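PDB 5K3J: acyl-coenzyme A oxidase acox-1.2 from Caenorhabditis elegans, which catalyses the FAD-dependent desaturation of ascaroside-CoA pheromone precursors carrying five-carbon omega side chains, the first step of their shortening by peroxisomal beta-oxidation. Local coordinates for residues 115-120 with 145-150; 285-290 with 361-366; 500-505 with 510-515. All blocks are in the same frame, centred on the assembly; numbering follows the deposited sequence.

Contact 1 (115-120 with 145-150); sequences DALFIP and GCYAQT. With FAD (flavin-adenine dinucleotide), chain C.
Phe118 and Leu117, neighbours on helix 112-125, press against the backbone of Gly145 and Cys146 and the side chain of Tyr147. Phe118 CB already lies 3.7 Å from Cys146 N. With CG anti to the backbone N (chi1 -176°), the ring swings over the chain at Gly145. CG stays near Cys146 N, and CD1 comes closer to it, at 3.4 Å. CD2, CE1, CE2 and the tip atom CZ all look onto Gly145 CA, which sits over the middle of one ring face in a CH-pi contact, 3.5 Å from the ring centroid.

One residue back, Leu117 CB meets Tyr147 CB at 3.6 Å, while its CD2 reaches over one face of the tyrosine ring. Tyr147 OH lies beside Gln149 OE1, closer than a usual hydrogen bond and so of doubtful length.

Beyond this apolar seam the 145-150 backbone turns to the flavin. Tyr147 O accepts a hydrogen bond from FAD N3 at 2.7 Å. FAD O2 is gripped by two amides, Gln149 N and the straighter Thr150 N (166°), and Thr150 OG1 donates to FAD N1 at 2.9 Å. These donors would probably steady negative charge at N1 and O2 when the flavin is reduced. The contact thus lays helix 112-125 against strand 147-148, which pairs with strand 197-205, at the pyrimidine end of the isoalloxazine, the flavin site of the acyl-CoA oxidase fold.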
loop_
_atom_site.group_PDB
_atom_site.type_symbol
_atom_site.label_atom_id
_atom_site.label_comp_id
_atom_site.label_asym_id
_atom_site.label_seq_id
_atom_site.Cartn_x
_atom_site.Cartn_y
_atom_site.Cartn_z
ATOM N N ASP A 115 -23.760 13.011 0.126
ATOM C CA ASP A 115 -23.218 14.338 0.390
ATOM C C ASP A 115 -22.087 14.677 -0.571
ATOM O O ASP A 115 -21.898 15.833 -0.942
ATOM C CB ASP A 115 -22.703 14.435 1.827
ATOM C CG ASP A 115 -23.820 14.465 2.848
ATOM O OD1 ASP A 115 -24.936 14.901 2.493
ATOM O OD2 ASP A 115 -23.582 14.065 4.009
ATOM N N ALA A 116 -21.327 13.658 -0.955
ATOM C CA ALA A 116 -20.128 13.857 -1.762
ATOM C C ALA A 116 -20.441 14.278 -3.199
ATOM O O ALA A 116 -19.750 15.130 -3.759
ATOM C CB ALA A 116 -19.282 12.592 -1.762
ATOM N N LEU A 117 -21.468 13.681 -3.799
ATOM C CA LEU A 117 -21.751 13.921 -5.214
ATOM C C LEU A 117 -23.231 14.076 -5.540
ATOM O O LEU A 117 -23.591 14.873 -6.405
ATOM C CB LEU A 117 -21.161 12.794 -6.059
ATOM C CG LEU A 117 -19.644 12.859 -6.241
ATOM C CD1 LEU A 117 -19.075 11.479 -6.499
ATOM C CD2 LEU A 117 -19.282 13.814 -7.372
ATOM N N PHE A 118 -24.087 13.318 -4.861
ATOM C CA PHE A 118 -25.521 13.385 -5.133
ATOM C C PHE A 118 -26.056 14.799 -4.936
ATOM O O PHE A 118 -26.673 15.364 -5.840
ATOM C CB PHE A 118 -26.294 12.414 -4.247
ATOM C CG PHE A 118 -27.766 12.376 -4.541
ATOM C CD1 PHE A 118 -28.241 11.821 -5.719
ATOM C CD2 PHE A 118 -28.676 12.891 -3.638
ATOM C CE1 PHE A 118 -29.595 11.787 -5.991
ATOM C CE2 PHE A 118 -30.028 12.855 -3.903
ATOM C CZ PHE A 118 -30.489 12.303 -5.075
ATOM N N ILE A 119 -25.811 15.369 -3.759
ATOM C CA ILE A 119 -26.216 16.742 -3.467
ATOM C C ILE A 119 -25.448 17.775 -4.315
ATOM O O ILE A 119 -26.063 18.693 -4.860
ATOM C CB ILE A 119 -26.051 17.068 -1.960
ATOM C CG1 ILE A 119 -27.129 16.370 -1.130
ATOM C CG2 ILE A 119 -26.097 18.565 -1.716
ATOM C CD1 ILE A 119 -27.128 16.780 0.324
ATOM N N PRO A 120 -24.108 17.639 -4.432
ATOM C CA PRO A 120 -23.406 18.624 -5.264
ATOM C C PRO A 120 -23.770 18.584 -6.751
ATOM O O PRO A 120 -23.580 19.593 -7.428
ATOM C CB PRO A 120 -21.933 18.255 -5.066
ATOM C CG PRO A 120 -21.889 17.613 -3.739
ATOM C CD PRO A 120 -23.156 16.830 -3.649
ATOM N N GLY A 145 -29.352 9.266 -1.659
ATOM C CA GLY A 145 -29.011 9.262 -3.069
ATOM C C GLY A 145 -27.641 8.687 -3.367
ATOM O O GLY A 145 -26.992 8.127 -2.481
ATOM N N CYS A 146 -27.216 8.813 -4.624
ATOM C CA CYS A 146 -25.880 8.402 -5.049
ATOM C C CYS A 146 -25.555 8.869 -6.465
ATOM O O CYS A 146 -26.435 9.249 -7.232
ATOM C CB CYS A 146 -25.725 6.880 -4.973
ATOM S SG CYS A 146 -26.696 5.936 -6.172
ATOM N N TYR A 147 -24.271 8.810 -6.797
ATOM C CA TYR A 147 -23.763 9.157 -8.123
ATOM C C TYR A 147 -23.490 7.876 -8.922
ATOM O O TYR A 147 -22.438 7.258 -8.770
ATOM C CB TYR A 147 -22.493 10.006 -7.973
ATOM C CG TYR A 147 -21.922 10.622 -9.237
ATOM C CD1 TYR A 147 -22.372 11.855 -9.701
ATOM C CD2 TYR A 147 -20.903 9.992 -9.943
ATOM C CE1 TYR A 147 -21.840 12.428 -10.843
ATOM C CE2 TYR A 147 -20.371 10.562 -11.089
ATOM C CZ TYR A 147 -20.841 11.777 -11.529
ATOM O OH TYR A 147 -20.304 12.334 -12.666
ATOM N N ALA A 148 -24.443 7.478 -9.762
ATOM C CA ALA A 148 -24.360 6.207 -10.478
ATOM C C ALA A 148 -23.846 6.384 -11.905
ATOM O O ALA A 148 -24.625 6.506 -12.848
ATOM C CB ALA A 148 -25.716 5.520 -10.486
ATOM N N GLN A 149 -22.526 6.388 -12.057
ATOM C CA GLN A 149 -21.902 6.658 -13.348
ATOM C C GLN A 149 -21.160 5.441 -13.894
ATOM O O GLN A 149 -21.510 4.913 -14.954
ATOM C CB GLN A 149 -20.941 7.842 -13.227
ATOM C CG GLN A 149 -20.284 8.270 -14.528
ATOM C CD GLN A 149 -19.523 9.575 -14.391
ATOM O OE1 GLN A 149 -20.099 10.656 -14.506
ATOM N NE2 GLN A 149 -18.224 9.481 -14.145
ATOM N N THR A 150 -20.131 5.011 -13.168
ATOM C CA THR A 150 -19.285 3.904 -13.597
ATOM C C THR A 150 -20.081 2.629 -13.834
ATOM O O THR A 150 -20.942 2.262 -13.034
ATOM C CB THR A 150 -18.177 3.618 -12.560
ATOM O OG1 THR A 150 -17.397 4.803 -12.358
ATOM C CG2 THR A 150 -17.257 2.486 -13.027
HETATM P PA FAD C . -9.797 1.545 -15.911
HETATM O O1A FAD C . -9.973 2.518 -17.092
HETATM O O2A FAD C . -10.471 0.233 -16.212
HETATM O O5B FAD C . -8.230 1.264 -15.626
HETATM C C5B FAD C . -7.624 0.072 -16.155
HETATM C C4B FAD C . -6.150 0.390 -16.563
HETATM O O4B FAD C . -6.128 0.843 -17.792
HETATM C C3B FAD C . -5.594 1.529 -15.693
HETATM O O3B FAD C . -4.283 1.344 -15.483
HETATM C C2B FAD C . -5.825 2.798 -16.563
HETATM O O2B FAD C . -4.849 3.868 -16.193
HETATM C C1B FAD C . -5.602 2.367 -17.751
HETATM N N9A FAD C . -6.300 3.153 -18.728
HETATM C C8A FAD C . -7.627 3.228 -18.940
HETATM N N7A FAD C . -7.838 4.093 -19.960
HETATM C C5A FAD C . -6.626 4.556 -20.382
HETATM C C6A FAD C . -6.262 5.453 -21.385
HETATM N N6A FAD C . -6.971 6.228 -22.347
HETATM N N1A FAD C . -4.973 5.736 -21.589
HETATM C C2A FAD C . -4.012 5.147 -20.816
HETATM N N3A FAD C . -4.363 4.270 -19.837
HETATM C C4A FAD C . -5.679 3.982 -19.629
HETATM N N1 FAD C . -18.116 5.324 -9.648
HETATM C C2 FAD C . -19.385 6.051 -9.585
HETATM O O2 FAD C . -20.005 6.296 -10.601
HETATM N N3 FAD C . -19.925 6.496 -8.300
HETATM C C4 FAD C . -19.213 6.223 -7.111
HETATM O O4 FAD C . -19.676 6.598 -6.012
HETATM C C4X FAD C . -17.920 5.477 -7.171
HETATM N N5 FAD C . -17.194 5.190 -5.953
HETATM C C5X FAD C . -15.928 4.468 -6.005
HETATM C C6 FAD C . -15.226 4.196 -4.819
HETATM C C7 FAD C . -14.005 3.495 -4.860
HETATM C C7M FAD C . -13.448 3.327 -3.442
HETATM C C8 FAD C . -13.479 3.066 -6.082
HETATM C C8M FAD C . -12.172 2.306 -6.223
HETATM C C9 FAD C . -14.177 3.334 -7.277
HETATM C C9A FAD C . -15.401 4.035 -7.247
HETATM N N10 FAD C . -16.136 4.322 -8.502
HETATM C C10 FAD C . -17.386 5.038 -8.444
HETATM C "C1'" FAD C . -15.601 3.877 -9.816
HETATM C "C2'" FAD C . -14.458 4.805 -10.252
HETATM O "O2'" FAD C . -14.976 6.027 -10.651
HETATM C "C3'" FAD C . -13.699 4.196 -11.399
HETATM O "O3'" FAD C . -13.262 2.920 -11.022
HETATM C "C4'" FAD C . -12.504 5.054 -11.717
HETATM O "O4'" FAD C . -12.940 6.229 -12.366
HETATM C "C5'" FAD C . -11.546 4.289 -12.611
HETATM O "O5'" FAD C . -12.233 3.869 -13.794
HETATM P P FAD C . -11.986 2.373 -14.311
HETATM O O1P FAD C . -12.446 1.408 -13.211
HETATM O O2P FAD C . -12.743 2.127 -15.579
HETATM O O3P FAD C . -10.437 2.184 -14.587
#

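Contact 2 (285-290 with 361-366); sequences GYSGMV and HLYSQL. With 6QA (~{S}-[2-[3-[[(2~{R})-4-[[[(2~{R},3~{S},4~{R},5~{R})-5-(6-aminopurin-9-yl)-4-oxidanyl-3-phosphonooxy-oxolan-2-yl]methoxy-oxidanyl-phosphoryl]oxy-oxidanyl-phosphoryl]oxy-3,3-dimethyl-2-oxidanyl-butanoyl]amino]propanoylamino]ethyl] 5-[(2~{R},3~{R},5~{R},6~{S})-6-methyl-3,5-bis(oxidanyl)oxan-2-yl]oxypentanethioate), chain E.
In the helical C-alpha1 domain, Ser287 and Val290 at the start of helix 287-315 receive Tyr363 from the last turn of helix 343-363. Tyr363 carries its CG anti to the backbone N (chi1 168°), which sends the phenol toward helix 287-315. Its OH and Ser287 OG share a hydrogen bond of 2.8 Å in which either hydroxyl could be the donor. Closer to the ring's root, Val290 CG1 lies 3.6 Å from Tyr363 CD1 and also touches CE1. Val290 C stands over one ring face, displaced toward the rim, so the phenol is packed along the helix start as well as held at its end. Leu381 of helix 379-405 touches both Val290 and Tyr363.

The same turn faces the substrate with other residues. Tyr286 OH donates to O55 of the ascaroside-CoA pyrophosphate, an oxygen in the ring plane at its edge, though the modelled distance is too short to be taken at face value. Met289 brings its CG to 3.6 Å from C11 of the pantetheine arm. Serving the CoA arm on one side and a companion helix on the other, this helix start belongs to the helical C-alpha1 domain, the counterpart of the C-terminal helical domain of acyl-CoA dehydrogenases.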
loop_
_atom_site.group_PDB
_atom_site.type_symbol
_atom_site.label_atom_id
_atom_site.label_comp_id
_atom_site.label_asym_id
_atom_site.label_seq_id
_atom_site.Cartn_x
_atom_site.Cartn_y
_atom_site.Cartn_z
ATOM N N GLY A 285 -21.266 19.072 -17.363
ATOM C CA GLY A 285 -21.858 18.024 -16.554
ATOM C C GLY A 285 -20.873 17.325 -15.640
ATOM O O GLY A 285 -21.265 16.720 -14.642
ATOM N N TYR A 286 -19.589 17.410 -15.972
ATOM C CA TYR A 286 -18.559 16.753 -15.172
ATOM C C TYR A 286 -18.220 17.576 -13.929
ATOM O O TYR A 286 -17.239 17.292 -13.242
ATOM C CB TYR A 286 -17.282 16.518 -15.993
ATOM C CG TYR A 286 -17.433 15.644 -17.226
ATOM C CD1 TYR A 286 -18.628 14.991 -17.510
ATOM C CD2 TYR A 286 -16.368 15.468 -18.105
ATOM C CE1 TYR A 286 -18.761 14.199 -18.639
ATOM C CE2 TYR A 286 -16.491 14.676 -19.233
ATOM C CZ TYR A 286 -17.687 14.045 -19.495
ATOM O OH TYR A 286 -17.803 13.259 -20.619
ATOM N N SER A 287 -19.034 18.588 -13.647
ATOM C CA SER A 287 -18.762 19.525 -12.561
ATOM C C SER A 287 -18.656 18.855 -11.196
ATOM O O SER A 287 -17.893 19.302 -10.341
ATOM C CB SER A 287 -19.845 20.602 -12.510
ATOM O OG SER A 287 -19.637 21.466 -11.407
ATOM N N GLY A 288 -19.433 17.798 -10.990
ATOM C CA GLY A 288 -19.413 17.079 -9.729
ATOM C C GLY A 288 -18.066 16.430 -9.487
ATOM O O GLY A 288 -17.574 16.386 -8.359
ATOM N N MET A 289 -17.465 15.932 -10.562
ATOM C CA MET A 289 -16.160 15.289 -10.491
ATOM C C MET A 289 -15.063 16.267 -10.089
ATOM O O MET A 289 -14.191 15.935 -9.287
ATOM C CB MET A 289 -15.816 14.648 -11.833
ATOM C CG MET A 289 -16.054 13.151 -11.887
ATOM S SD MET A 289 -16.595 12.614 -13.520
ATOM C CE MET A 289 -15.473 13.527 -14.577
ATOM N N VAL A 290 -15.114 17.470 -10.654
ATOM C CA VAL A 290 -14.104 18.490 -10.401
ATOM C C VAL A 290 -14.169 18.982 -8.958
ATOM O O VAL A 290 -13.150 19.359 -8.381
ATOM C CB VAL A 290 -14.258 19.676 -11.390
ATOM C CG1 VAL A 290 -13.295 20.815 -11.056
ATOM C CG2 VAL A 290 -14.032 19.196 -12.812
ATOM N N HIS A 361 -11.415 26.869 -3.213
ATOM C CA HIS A 361 -12.076 28.165 -3.281
ATOM C C HIS A 361 -12.348 28.608 -4.716
ATOM O O HIS A 361 -13.430 29.113 -5.009
ATOM C CB HIS A 361 -11.254 29.231 -2.551
ATOM C CG HIS A 361 -12.091 30.281 -1.889
ATOM N ND1 HIS A 361 -12.420 31.470 -2.503
ATOM C CD2 HIS A 361 -12.677 30.315 -0.668
ATOM C CE1 HIS A 361 -13.167 32.193 -1.687
ATOM N NE2 HIS A 361 -13.338 31.515 -0.568
ATOM N N LEU A 362 -11.385 28.417 -5.614
ATOM C CA LEU A 362 -11.602 28.843 -6.993
ATOM C C LEU A 362 -12.496 27.862 -7.745
ATOM O O LEU A 362 -12.993 28.187 -8.814
ATOM C CB LEU A 362 -10.275 29.058 -7.746
ATOM C CG LEU A 362 -9.074 28.119 -7.701
ATOM C CD1 LEU A 362 -9.437 26.726 -8.143
ATOM C CD2 LEU A 362 -7.948 28.666 -8.575
ATOM N N TYR A 363 -12.712 26.668 -7.200
ATOM C CA TYR A 363 -13.718 25.806 -7.800
ATOM C C TYR A 363 -15.101 26.373 -7.551
ATOM O O TYR A 363 -15.896 26.541 -8.476
ATOM C CB TYR A 363 -13.676 24.379 -7.264
ATOM C CG TYR A 363 -14.908 23.617 -7.699
ATOM C CD1 TYR A 363 -15.063 23.217 -9.019
ATOM C CD2 TYR A 363 -15.935 23.342 -6.806
ATOM C CE1 TYR A 363 -16.194 22.540 -9.434
ATOM C CE2 TYR A 363 -17.072 22.672 -7.212
ATOM C CZ TYR A 363 -17.195 22.268 -8.527
ATOM O OH TYR A 363 -18.320 21.595 -8.942
ATOM N N SER A 364 -15.383 26.654 -6.284
ATOM C CA SER A 364 -16.689 27.153 -5.878
ATOM C C SER A 364 -16.899 28.602 -6.313
ATOM O O SER A 364 -17.960 29.180 -6.076
ATOM C CB SER A 364 -16.864 27.022 -4.362
ATOM O OG SER A 364 -15.902 27.786 -3.659
ATOM N N GLN A 365 -15.886 29.187 -6.947
ATOM C CA GLN A 365 -16.032 30.507 -7.549
ATOM C C GLN A 365 -16.076 30.423 -9.065
ATOM O O GLN A 365 -16.788 31.188 -9.712
ATOM C CB GLN A 365 -14.909 31.437 -7.103
ATOM C CG GLN A 365 -15.222 32.149 -5.812
ATOM C CD GLN A 365 -16.581 32.829 -5.829
ATOM O OE1 GLN A 365 -16.997 33.399 -6.840
ATOM N NE2 GLN A 365 -17.283 32.765 -4.704
ATOM N N LEU A 366 -15.326 29.481 -9.631
ATOM C CA LEU A 366 -15.478 29.145 -11.041
ATOM C C LEU A 366 -16.677 28.210 -11.182
ATOM O O LEU A 366 -16.781 27.437 -12.130
ATOM C CB LEU A 366 -14.204 28.508 -11.605
ATOM C CG LEU A 366 -12.999 29.455 -11.696
ATOM C CD1 LEU A 366 -11.681 28.690 -11.664
ATOM C CD2 LEU A 366 -13.086 30.328 -12.943
HETATM P P26 6QA E . -14.574 12.085 -22.326
HETATM P P29 6QA E . -13.898 13.637 -24.824
HETATM P P50 6QA E . -8.346 17.881 -25.456
HETATM O O01 6QA E . -12.785 10.771 -0.786
HETATM C C02 6QA E . -13.955 11.204 -1.514
HETATM C C03 6QA E . -14.570 9.876 -1.985
HETATM O O04 6QA E . -15.518 10.068 -2.931
HETATM C C05 6QA E . -15.052 10.305 -4.221
HETATM C C06 6QA E . -15.623 9.194 -5.145
HETATM C C07 6QA E . -15.827 9.812 -6.548
HETATM C C08 6QA E . -16.892 9.007 -7.289
HETATM C C09 6QA E . -16.362 8.460 -8.548
HETATM S S10 6QA E . -17.427 8.838 -10.033
HETATM C C11 6QA E . -16.523 9.585 -11.418
HETATM C C12 6QA E . -15.029 9.459 -11.370
HETATM N N13 6QA E . -14.599 8.964 -12.624
HETATM C C14 6QA E . -13.753 9.750 -13.499
HETATM C C15 6QA E . -13.283 9.163 -14.877
HETATM C C16 6QA E . -13.764 10.147 -15.996
HETATM N N17 6QA E . -12.695 10.421 -16.975
HETATM C C18 6QA E . -13.095 10.864 -18.317
HETATM C C19 6QA E . -12.013 11.160 -19.353
HETATM O O20 6QA E . -10.759 10.774 -18.837
HETATM C C21 6QA E . -11.971 12.670 -19.722
HETATM C C22 6QA E . -10.910 12.724 -20.907
HETATM C C23 6QA E . -11.561 13.497 -18.459
HETATM C C24 6QA E . -13.279 13.260 -20.241
HETATM O O25 6QA E . -13.422 13.091 -21.667
HETATM O O27 6QA E . -14.370 10.611 -21.945
HETATM O O28 6QA E . -14.446 12.287 -24.015
HETATM O O30 6QA E . -15.113 14.277 -25.503
HETATM O O31 6QA E . -13.130 14.663 -23.737
HETATM C C32 6QA E . -11.831 15.083 -23.920
HETATM C C33 6QA E . -11.893 16.586 -24.423
HETATM O O34 6QA E . -12.767 17.250 -23.769
HETATM C C35 6QA E . -12.035 18.393 -22.873
HETATM N N36 6QA E . -12.457 18.233 -21.472
HETATM C C37 6QA E . -12.544 17.079 -20.805
HETATM N N38 6QA E . -12.969 17.277 -19.556
HETATM C C39 6QA E . -13.175 18.616 -19.398
HETATM C C40 6QA E . -12.860 19.228 -20.612
HETATM N N41 6QA E . -12.985 20.579 -20.727
HETATM C C42 6QA E . -13.399 21.300 -19.685
HETATM N N43 6QA E . -13.717 20.743 -18.498
HETATM C C44 6QA E . -13.623 19.426 -18.316
HETATM N N45 6QA E . -13.969 18.820 -17.025
HETATM C C46 6QA E . -10.753 18.263 -23.028
HETATM O O47 6QA E . -10.140 19.569 -23.436
HETATM C C48 6QA E . -10.527 17.235 -24.133
HETATM O O49 6QA E . -10.023 17.821 -25.287
HETATM O O51 6QA E . -7.949 17.039 -26.632
HETATM O O52 6QA E . -7.672 17.353 -24.179
HETATM O O53 6QA E . -7.914 19.309 -25.649
HETATM O O54 6QA E . -12.901 13.212 -25.873
HETATM O O55 6QA E . -15.958 12.526 -21.886
HETATM O O56 6QA E . -14.254 10.973 -18.593
HETATM O O57 6QA E . -13.405 10.844 -13.204
HETATM O O58 6QA E . -15.322 7.813 -8.504
HETATM O O59 6QA E . -15.194 9.166 -0.881
HETATM C C60 6QA E . -16.189 9.953 -0.216
HETATM C C61 6QA E . -16.757 9.004 0.814
HETATM C C62 6QA E . -15.568 11.253 0.360
HETATM C C63 6QA E . -14.844 12.020 -0.663
HETATM O O64 6QA E . -16.645 12.103 0.892
#

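Contact 3 (500-505 with 510-515); sequences EKFLKL and ESREVA
Leu505 and Phe502, near the end of helix 481-507, close on Ala515 of the short helix 512-518, and this is the tight part of the contact. Leu505 CB meets Ala515 CB at 3.9 Å, while Leu505 CD1 rests against Ala515 O. With its CG anti to the backbone N (chi1 159°), Phe502 turns the rim of its ring to the second helix. CE1 lies 3.8 Å from Ala515 CB, and CD1 approaches Ala515 O. That oxygen and Arg512 O both lie at the ring's edge, near its plane, where the polarised C-H groups face them. The tip of the ring, CZ, stands 4.2 Å above the centre of one face of the Arg512 guanidinium.

The connection between the helices is held by a backbone hydrogen bond, Glu510 N to Leu505 O, of 3.0 Å. Here the packing thins out: Glu510 sets off toward Leu505, but the rest of its side chain bends away at the partly exposed rim of the contact, its OE2 forming a long, weak ion pair with Lys518.

An alanine in place of Phe502 would take away the ring tip that covers one guanidinium face, and would probably leave Arg512 freer to turn and Ala515 less covered. Arg512 lies beside Arg444, its side chain about 5 Å at the nearest atoms from the bound ascaroside-CoA, whose 3'-phosphate is on that side.

Around the pair, Trp516 meets the Phe502 ring edge to face, Met506 of helix 481-507 touches Arg512 and Ala515, and Ser511, at the N-cap of helix 512-518, is hydrogen-bonded to Asp324 of the second subunit.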
loop_
_atom_site.group_PDB
_atom_site.type_symbol
_atom_site.label_atom_id
_atom_site.label_comp_id
_atom_site.label_asym_id
_atom_site.label_seq_id
_atom_site.Cartn_x
_atom_site.Cartn_y
_atom_site.Cartn_z
ATOM N N GLU A 500 7.410 18.144 -27.871
ATOM C CA GLU A 500 8.113 18.090 -29.149
ATOM C C GLU A 500 8.355 16.655 -29.608
ATOM O O GLU A 500 8.471 16.395 -30.807
ATOM C CB GLU A 500 9.442 18.840 -29.053
ATOM C CG GLU A 500 9.994 19.298 -30.390
ATOM C CD GLU A 500 10.283 20.785 -30.417
ATOM O OE1 GLU A 500 10.299 21.412 -29.336
ATOM O OE2 GLU A 500 10.489 21.330 -31.522
ATOM N N LYS A 501 8.443 15.731 -28.657
ATOM C CA LYS A 501 8.577 14.318 -28.991
ATOM C C LYS A 501 7.264 13.818 -29.570
ATOM O O LYS A 501 7.246 13.118 -30.582
ATOM C CB LYS A 501 8.974 13.488 -27.770
ATOM C CG LYS A 501 8.947 11.984 -28.010
ATOM C CD LYS A 501 9.552 11.219 -26.843
ATOM C CE LYS A 501 9.322 9.719 -26.978
ATOM N NZ LYS A 501 9.967 8.940 -25.880
ATOM N N PHE A 502 6.163 14.190 -28.925
ATOM C CA PHE A 502 4.840 13.876 -29.449
ATOM C C PHE A 502 4.637 14.547 -30.807
ATOM O O PHE A 502 4.066 13.947 -31.716
ATOM C CB PHE A 502 3.756 14.297 -28.450
ATOM C CG PHE A 502 2.394 14.476 -29.057
ATOM C CD1 PHE A 502 1.750 13.429 -29.700
ATOM C CD2 PHE A 502 1.740 15.691 -28.951
ATOM C CE1 PHE A 502 0.491 13.607 -30.247
ATOM C CE2 PHE A 502 0.485 15.869 -29.493
ATOM C CZ PHE A 502 -0.140 14.826 -30.141
ATOM N N LEU A 503 5.129 15.775 -30.951
ATOM C CA LEU A 503 5.061 16.491 -32.225
ATOM C C LEU A 503 5.873 15.802 -33.323
ATOM O O LEU A 503 5.394 15.634 -34.444
ATOM C CB LEU A 503 5.544 17.934 -32.058
ATOM C CG LEU A 503 4.613 18.877 -31.289
ATOM C CD1 LEU A 503 5.173 20.294 -31.249
ATOM C CD2 LEU A 503 3.210 18.858 -31.887
ATOM N N LYS A 504 7.102 15.410 -32.992
ATOM C CA LYS A 504 7.990 14.743 -33.943
ATOM C C LYS A 504 7.379 13.459 -34.496
ATOM O O LYS A 504 7.586 13.110 -35.659
ATOM C CB LYS A 504 9.338 14.430 -33.288
ATOM C CG LYS A 504 10.484 15.319 -33.741
ATOM C CD LYS A 504 11.797 14.864 -33.122
ATOM C CE LYS A 504 12.993 15.443 -33.863
ATOM N NZ LYS A 504 12.942 16.929 -33.953
ATOM N N LEU A 505 6.627 12.762 -33.651
ATOM C CA LEU A 505 5.980 11.518 -34.044
ATOM C C LEU A 505 4.830 11.769 -35.016
ATOM O O LEU A 505 4.378 10.853 -35.697
ATOM C CB LEU A 505 5.481 10.763 -32.809
ATOM C CG LEU A 505 6.566 10.118 -31.940
ATOM C CD1 LEU A 505 6.094 9.973 -30.502
ATOM C CD2 LEU A 505 6.976 8.762 -32.507
ATOM N N GLU A 510 2.905 9.435 -37.848
ATOM C CA GLU A 510 2.183 8.512 -36.986
ATOM C C GLU A 510 0.950 9.245 -36.478
ATOM O O GLU A 510 1.046 10.394 -36.045
ATOM C CB GLU A 510 3.061 8.026 -35.828
ATOM C CG GLU A 510 2.858 6.568 -35.437
ATOM C CD GLU A 510 3.657 5.605 -36.301
ATOM O OE1 GLU A 510 4.131 6.013 -37.382
ATOM O OE2 GLU A 510 3.815 4.434 -35.894
ATOM N N SER A 511 -0.203 8.586 -36.554
ATOM C CA SER A 511 -1.477 9.216 -36.213
ATOM C C SER A 511 -1.472 9.760 -34.790
ATOM O O SER A 511 -0.751 9.256 -33.932
ATOM C CB SER A 511 -2.631 8.228 -36.385
ATOM O OG SER A 511 -2.911 7.551 -35.172
ATOM N N ARG A 512 -2.288 10.785 -34.556
ATOM C CA ARG A 512 -2.319 11.495 -33.278
ATOM C C ARG A 512 -2.460 10.568 -32.077
ATOM O O ARG A 512 -1.653 10.620 -31.149
ATOM C CB ARG A 512 -3.463 12.507 -33.258
ATOM C CG ARG A 512 -3.696 13.115 -31.887
ATOM C CD ARG A 512 -4.816 14.133 -31.902
ATOM N NE ARG A 512 -4.639 15.118 -30.840
ATOM C CZ ARG A 512 -4.017 16.283 -31.001
ATOM N NH1 ARG A 512 -3.898 17.117 -29.979
ATOM N NH2 ARG A 512 -3.517 16.614 -32.187
ATOM N N GLU A 513 -3.492 9.731 -32.104
ATOM C CA GLU A 513 -3.749 8.780 -31.030
ATOM C C GLU A 513 -2.525 7.922 -30.717
ATOM O O GLU A 513 -2.161 7.741 -29.556
ATOM C CB GLU A 513 -4.937 7.884 -31.391
ATOM C CG GLU A 513 -6.306 8.517 -31.164
ATOM C CD GLU A 513 -6.630 9.617 -32.159
ATOM O OE1 GLU A 513 -6.038 9.624 -33.260
ATOM O OE2 GLU A 513 -7.477 10.479 -31.838
ATOM N N VAL A 514 -1.889 7.397 -31.759
ATOM C CA VAL A 514 -0.712 6.556 -31.580
ATOM C C VAL A 514 0.503 7.398 -31.202
ATOM O O VAL A 514 1.309 6.996 -30.360
ATOM C CB VAL A 514 -0.408 5.736 -32.853
ATOM C CG1 VAL A 514 0.874 4.928 -32.687
ATOM C CG2 VAL A 514 -1.574 4.819 -33.176
ATOM N N ALA A 515 0.629 8.566 -31.824
ATOM C CA ALA A 515 1.682 9.509 -31.470
ATOM C C ALA A 515 1.561 9.921 -30.009
ATOM O O ALA A 515 2.558 10.038 -29.301
ATOM C CB ALA A 515 1.626 10.727 -32.370
#

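How the contacts relate
Along the chain the three contacts follow one another in series; none nests within or crosses another. Contact 1 closes a mainly helical loop of 24 residues, bringing helix 112-125 to the first strand of the beta domain. After the beta domain, contact 2 closes a longer excursion of 70 residues, which takes in most of helices 287-315 and 343-363. These two meet directly: Leu117 CD2 lies 3.2 Å from Gly288 O, and Gln149 NE2 packs on Met289 SD, so the flavin and substrate sides share a wall. Contact 3 closes just four residues, joining the end of helix 481-507 to helix 512-518, its centre about 32 Å from that of contact 2, near the subunit interface.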